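Local coordinates for protein Two-component system response regulator (Bacteroides fragilis, PDB 2QR3) that is the receiver domain of a response regulator whose full-length form probably binds DNA and regulates transcription under control of phosphorylation, at residues N47-L52 and N122-A127; E66-L71 and I92-R97. All coordinates share one frame; numbering follows the deposited sequence.

Contact 1 (N47-L52 and N122-A127); sequences NPEVVL and NAASQA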
loop_
_atom_site.group_PDB
_atom_site.type_symbol
_atom_site.label_atom_id
_atom_site.label_comp_id
_atom_site.label_asym_id
_atom_site.label_seq_id
_atom_site.Cartn_x
_atom_site.Cartn_y
_atom_site.Cartn_z
ATOM N N ASN A 47 11.299 8.142 -3.085
ATOM C CA ASN A 47 10.836 8.868 -1.893
ATOM C C ASN A 47 9.318 8.789 -1.703
ATOM O O ASN A 47 8.613 9.809 -1.658
ATOM C CB ASN A 47 11.325 10.322 -1.903
ATOM C CG ASN A 47 12.816 10.430 -2.142
ATOM O OD1 ASN A 47 13.244 10.920 -3.183
ATOM N ND2 ASN A 47 13.612 9.969 -1.185
ATOM N N PRO A 48 8.793 7.547 -1.595
ATOM C CA PRO A 48 7.342 7.393 -1.465
ATOM C C PRO A 48 6.804 7.982 -0.177
ATOM O O PRO A 48 7.501 7.968 0.840
ATOM C CB PRO A 48 7.155 5.875 -1.460
ATOM C CG PRO A 48 8.436 5.330 -0.967
ATOM C CD PRO A 48 9.476 6.244 -1.592
ATOM N N GLU A 49 5.583 8.500 -0.234
ATOM C CA GLU A 49 4.882 8.991 0.950
ATOM C C GLU A 49 4.003 7.942 1.633
ATOM O O GLU A 49 3.691 8.071 2.798
ATOM C CB GLU A 49 4.068 10.229 0.594
ATOM C CG GLU A 49 5.002 11.465 0.691
ATOM C CD GLU A 49 4.350 12.757 0.346
ATOM O OE1 GLU A 49 3.264 13.040 0.891
ATOM O OE2 GLU A 49 4.958 13.512 -0.444
ATOM N N VAL A 50 3.628 6.908 0.889
ATOM C CA VAL A 50 2.811 5.829 1.449
ATOM C C VAL A 50 2.919 4.644 0.456
ATOM O O VAL A 50 3.207 4.866 -0.737
ATOM C CB VAL A 50 1.340 6.311 1.682
ATOM C CG1 VAL A 50 0.695 6.732 0.397
ATOM C CG2 VAL A 50 0.488 5.227 2.397
ATOM N N VAL A 51 2.726 3.414 0.956
ATOM C CA VAL A 51 2.684 2.222 0.117
ATOM C C VAL A 51 1.332 1.588 0.388
ATOM O O VAL A 51 0.946 1.426 1.563
ATOM C CB VAL A 51 3.788 1.196 0.498
ATOM C CG1 VAL A 51 3.692 -0.081 -0.391
ATOM C CG2 VAL A 51 5.188 1.808 0.310
ATOM N N LEU A 52 0.606 1.231 -0.669
ATOM C CA LEU A 52 -0.618 0.412 -0.529
ATOM C C LEU A 52 -0.219 -1.017 -0.891
ATOM O O LEU A 52 0.184 -1.283 -2.046
ATOM C CB LEU A 52 -1.736 0.908 -1.480
ATOM C CG LEU A 52 -3.067 0.110 -1.425
ATOM C CD1 LEU A 52 -3.655 0.141 0.015
ATOM C CD2 LEU A 52 -4.061 0.721 -2.435
ATOM N N ASN A 122 -4.827 10.347 4.412
ATOM C CA ASN A 122 -4.559 10.415 5.850
ATOM C C ASN A 122 -3.252 9.708 6.220
ATOM O O ASN A 122 -2.476 10.206 7.017
ATOM C CB ASN A 122 -5.755 9.887 6.660
ATOM C CG ASN A 122 -6.991 10.799 6.557
ATOM O OD1 ASN A 122 -6.927 11.901 6.007
ATOM N ND2 ASN A 122 -8.123 10.327 7.079
ATOM N N ALA A 123 -2.998 8.536 5.624
ATOM C CA ALA A 123 -1.776 7.792 5.955
ATOM C C ALA A 123 -0.531 8.559 5.555
ATOM O O ALA A 123 0.490 8.494 6.249
ATOM C CB ALA A 123 -1.771 6.400 5.298
ATOM N N ALA A 124 -0.641 9.278 4.440
ATOM C CA ALA A 124 0.437 10.070 3.856
ATOM C C ALA A 124 0.531 11.457 4.516
ATOM O O ALA A 124 1.493 12.205 4.255
ATOM C CB ALA A 124 0.201 10.233 2.393
ATOM N N SER A 125 -0.462 11.792 5.339
ATOM C CA SER A 125 -0.564 13.098 6.005
ATOM C C SER A 125 -0.561 12.969 7.526
ATOM O O SER A 125 -1.336 13.654 8.232
ATOM C CB SER A 125 -1.849 13.820 5.575
ATOM O OG SER A 125 -1.879 13.977 4.159
ATOM N N GLN A 126 0.294 12.106 8.056
ATOM C CA GLN A 126 0.447 12.089 9.506
ATOM C C GLN A 126 1.575 13.019 9.932
ATOM O O GLN A 126 2.496 13.256 9.158
ATOM C CB GLN A 126 0.612 10.671 10.034
ATOM C CG GLN A 126 -0.678 9.873 9.910
ATOM C CD GLN A 126 -1.905 10.604 10.488
ATOM O OE1 GLN A 126 -2.709 11.174 9.750
ATOM N NE2 GLN A 126 -2.052 10.572 11.812
ATOM N N ALA A 127 1.466 13.572 11.141
ATOM C CA ALA A 127 2.485 14.466 11.683
ATOM C C ALA A 127 3.881 13.827 11.655
ATOM O O ALA A 127 4.824 14.387 11.069
ATOM C CB ALA A 127 2.116 14.884 13.112
#

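Contact 2 (E66-L71 and I92-R97); sequences EGLFWL and IDLAVR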
loop_
_atom_site.group_PDB
_atom_site.type_symbol
_atom_site.label_atom_id
_atom_site.label_comp_id
_atom_site.label_asym_id
_atom_site.label_seq_id
_atom_site.Cartn_x
_atom_site.Cartn_y
_atom_site.Cartn_z
ATOM N N GLU A 66 3.396 -13.626 2.833
ATOM C CA GLU A 66 2.533 -12.753 2.066
ATOM C C GLU A 66 2.633 -11.308 2.543
ATOM O O GLU A 66 3.726 -10.794 2.764
ATOM C CB GLU A 66 1.093 -13.289 2.073
ATOM C CG GLU A 66 0.912 -14.560 1.233
ATOM C CD GLU A 66 -0.449 -15.209 1.391
ATOM O OE1 GLU A 66 -1.447 -14.494 1.661
ATOM O OE2 GLU A 66 -0.526 -16.452 1.223
ATOM N N GLY A 67 1.487 -10.654 2.677
ATOM C CA GLY A 67 1.452 -9.245 3.062
ATOM C C GLY A 67 2.174 -8.925 4.348
ATOM O O GLY A 67 2.885 -7.913 4.419
ATOM N N LEU A 68 1.996 -9.763 5.374
ATOM C CA LEU A 68 2.613 -9.458 6.674
ATOM C C LEU A 68 4.137 -9.508 6.596
ATOM O O LEU A 68 4.839 -8.672 7.153
ATOM C CB LEU A 68 2.074 -10.378 7.764
ATOM C CG LEU A 68 0.578 -10.169 8.021
ATOM C CD1 LEU A 68 0.057 -11.279 8.918
ATOM C CD2 LEU A 68 0.370 -8.771 8.650
ATOM N N PHE A 69 4.640 -10.501 5.871
ATOM C CA PHE A 69 6.074 -10.583 5.604
ATOM C C PHE A 69 6.613 -9.314 4.942
ATOM O O PHE A 69 7.612 -8.726 5.389
ATOM C CB PHE A 69 6.360 -11.798 4.720
ATOM C CG PHE A 69 7.764 -11.833 4.219
ATOM C CD1 PHE A 69 8.779 -12.385 4.997
ATOM C CD2 PHE A 69 8.083 -11.269 2.998
ATOM C CE1 PHE A 69 10.096 -12.399 4.541
ATOM C CE2 PHE A 69 9.393 -11.260 2.538
ATOM C CZ PHE A 69 10.400 -11.831 3.317
ATOM N N TRP A 70 5.941 -8.870 3.880
ATOM C CA TRP A 70 6.375 -7.666 3.152
ATOM C C TRP A 70 6.226 -6.391 3.967
ATOM O O TRP A 70 7.044 -5.475 3.882
ATOM C CB TRP A 70 5.651 -7.583 1.793
ATOM C CG TRP A 70 6.131 -8.663 0.885
ATOM C CD1 TRP A 70 5.441 -9.791 0.482
ATOM C CD2 TRP A 70 7.438 -8.769 0.317
ATOM N NE1 TRP A 70 6.242 -10.563 -0.342
ATOM C CE2 TRP A 70 7.471 -9.960 -0.449
ATOM C CE3 TRP A 70 8.574 -7.957 0.353
ATOM C CZ2 TRP A 70 8.609 -10.363 -1.156
ATOM C CZ3 TRP A 70 9.701 -8.357 -0.346
ATOM C CH2 TRP A 70 9.717 -9.552 -1.082
ATOM N N LEU A 71 5.182 -6.325 4.788
ATOM C CA LEU A 71 5.033 -5.177 5.690
ATOM C C LEU A 71 6.268 -5.091 6.565
ATOM O O LEU A 71 6.846 -4.017 6.783
ATOM C CB LEU A 71 3.774 -5.365 6.578
ATOM C CG LEU A 71 3.659 -4.543 7.864
ATOM C CD1 LEU A 71 3.435 -3.047 7.554
ATOM C CD2 LEU A 71 2.458 -5.115 8.652
ATOM N N ILE A 92 -9.502 -10.254 6.802
ATOM C CA ILE A 92 -9.527 -9.128 7.762
ATOM C C ILE A 92 -8.839 -9.423 9.108
ATOM O O ILE A 92 -8.283 -8.506 9.743
ATOM C CB ILE A 92 -10.943 -8.493 7.986
ATOM C CG1 ILE A 92 -11.987 -9.567 8.363
ATOM C CG2 ILE A 92 -11.309 -7.541 6.793
ATOM C CD1 ILE A 92 -13.382 -9.003 8.716
ATOM N N ASP A 93 -8.838 -10.691 9.525
ATOM C CA ASP A 93 -8.086 -11.080 10.714
ATOM C C ASP A 93 -6.591 -10.786 10.544
ATOM O O ASP A 93 -5.927 -10.326 11.465
ATOM C CB ASP A 93 -8.332 -12.546 11.118
ATOM C CG ASP A 93 -7.862 -13.570 10.053
ATOM O OD1 ASP A 93 -7.919 -13.271 8.849
ATOM O OD2 ASP A 93 -7.455 -14.703 10.438
ATOM N N LEU A 94 -6.060 -11.072 9.363
ATOM C CA LEU A 94 -4.648 -10.789 9.078
ATOM C C LEU A 94 -4.368 -9.281 8.944
ATOM O O LEU A 94 -3.305 -8.824 9.346
ATOM C CB LEU A 94 -4.216 -11.527 7.794
ATOM C CG LEU A 94 -4.339 -13.055 7.899
ATOM C CD1 LEU A 94 -3.792 -13.664 6.583
ATOM C CD2 LEU A 94 -3.605 -13.628 9.104
ATOM N N ALA A 95 -5.337 -8.513 8.442
ATOM C CA ALA A 95 -5.195 -7.046 8.398
ATOM C C ALA A 95 -5.137 -6.462 9.823
ATOM O O ALA A 95 -4.284 -5.640 10.108
ATOM C CB ALA A 95 -6.313 -6.406 7.619
ATOM N N VAL A 96 -6.001 -6.940 10.716
ATOM C CA VAL A 96 -5.971 -6.527 12.108
ATOM C C VAL A 96 -4.612 -6.902 12.718
ATOM O O VAL A 96 -4.011 -6.100 13.415
ATOM C CB VAL A 96 -7.190 -7.124 12.881
ATOM C CG1 VAL A 96 -7.049 -6.888 14.386
ATOM C CG2 VAL A 96 -8.469 -6.475 12.346
ATOM N N ARG A 97 -4.104 -8.099 12.439
ATOM C CA ARG A 97 -2.766 -8.465 12.931
ATOM C C ARG A 97 -1.714 -7.517 12.357
ATOM O O ARG A 97 -0.779 -7.123 13.064
ATOM C CB ARG A 97 -2.444 -9.918 12.581
ATOM C CG ARG A 97 -1.080 -10.382 13.031
ATOM C CD ARG A 97 -0.971 -11.868 12.743
ATOM N NE ARG A 97 0.418 -12.222 12.493
ATOM C CZ ARG A 97 0.819 -13.417 12.067
ATOM N NH1 ARG A 97 -0.071 -14.388 11.862
ATOM N NH2 ARG A 97 2.116 -13.635 11.856
#

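Contact 1 (N47-L52 and N122-A127)
Val50 spreads its two methyl groups over a pair of neighbouring alanines, an example of how a branched strand residue can fit the small-residue side of a helix. CG2 of Val50 meets CB of Ala123 at 3.9 Å, and CG1 of Val50 lies 4.1 Å from CB of Ala124. A first torsion of 61° makes this division possible: it tucks CG1 in between the two backbone neighbours of CA and swings CG2 opposite the N. All three CB atoms point into the contact, and because the alanines carry nothing beyond CB, helix and strand can come close; the CA atoms of Glu49 and Ala124 are 5.4 Å apart. Ala124 extends the apolar patch to Glu49, whose CB is 4.3 Å from CB of Ala124. Beyond CG the glutamate chain runs extended, and its OE1 passes 3.9 Å from O of Ala124, a contact of two oxygens that is unlikely to be attractive. OE2 accepts a hydrogen bond from the backbone N of Gly4. Leu3 packs on both Glu49 and Ala124, while Val84 of the adjacent strand touches Val50 and Ala123. The arrangement is that of the CheY-like receiver fold, in which the C-terminal helix, here 113-124, lies against a five-stranded parallel sheet; its end packs against the early part of the middle strand, 48-54, near the corner at Glu49.

Contact 2 (E66-L71 and I92-R97)
Helices 67-77 and 92-100 face each other through their N-terminal parts, with the CA atoms of Leu68 and Leu94 7.8 Å apart, a spacing that keeps the two backbones apart and lets a leucine side chain span the gap. Leu68 supplies most of the contact. Its CG stands anti to the carbonyl carbon (chi1 -65°), and the two methyls divide the work. CD2 of Leu68 reaches the helix backbone, 3.7 Å from O of Leu94. CD1 of Leu68 sits over one face of the Arg97 guanidinium, offset toward its rim, 3.7 Å from NE and 3.9 Å from CZ of Arg97. The same CD1 has CD2 of Leu94 at a looser 4.4 Å. Arg97 leaves its helix pointing past Leu68 rather than at it, and its chain, extended from CG to NE with CG anti to the backbone N (chi1 179°), travels across the leucine at about a right angle, which brings the flat head over the methyl. Glu101, just beyond the end of helix 92-100, forms a salt bridge with NE of Arg97 and also touches Leu68; Met55 packs on Leu68 too. The chemistry is thus divided within one side chain: the guanidinium offers its face to a methyl by van der Waals packing and its NE to a carboxylate, so that a charged group at the surface can cover an apolar one while Glu101 probably offsets its charge.

In the fold
Contact 1 and contact 2 bury the same area, yet they lie at different depths and share no helix or strand. Contact 1 is partly buried and joins the middle strand of the sheet to the C-terminal helix; contact 2 is a surface contact between two helices. Their centres are about 18 Å apart and they do not touch, although strand 48-54 leads on to helix 67-77 and contact 2 is nested within the loop that contact 1 closes. Small apolar groups, with a glutamate at the edge, meet in the first, where strand and helix lie close; a longer leucine and a charged arginine bridge the wider gap of the second. Asp54, the predicted phosphorylation site, unmodified here, lies between segments 47-52 and 66-71.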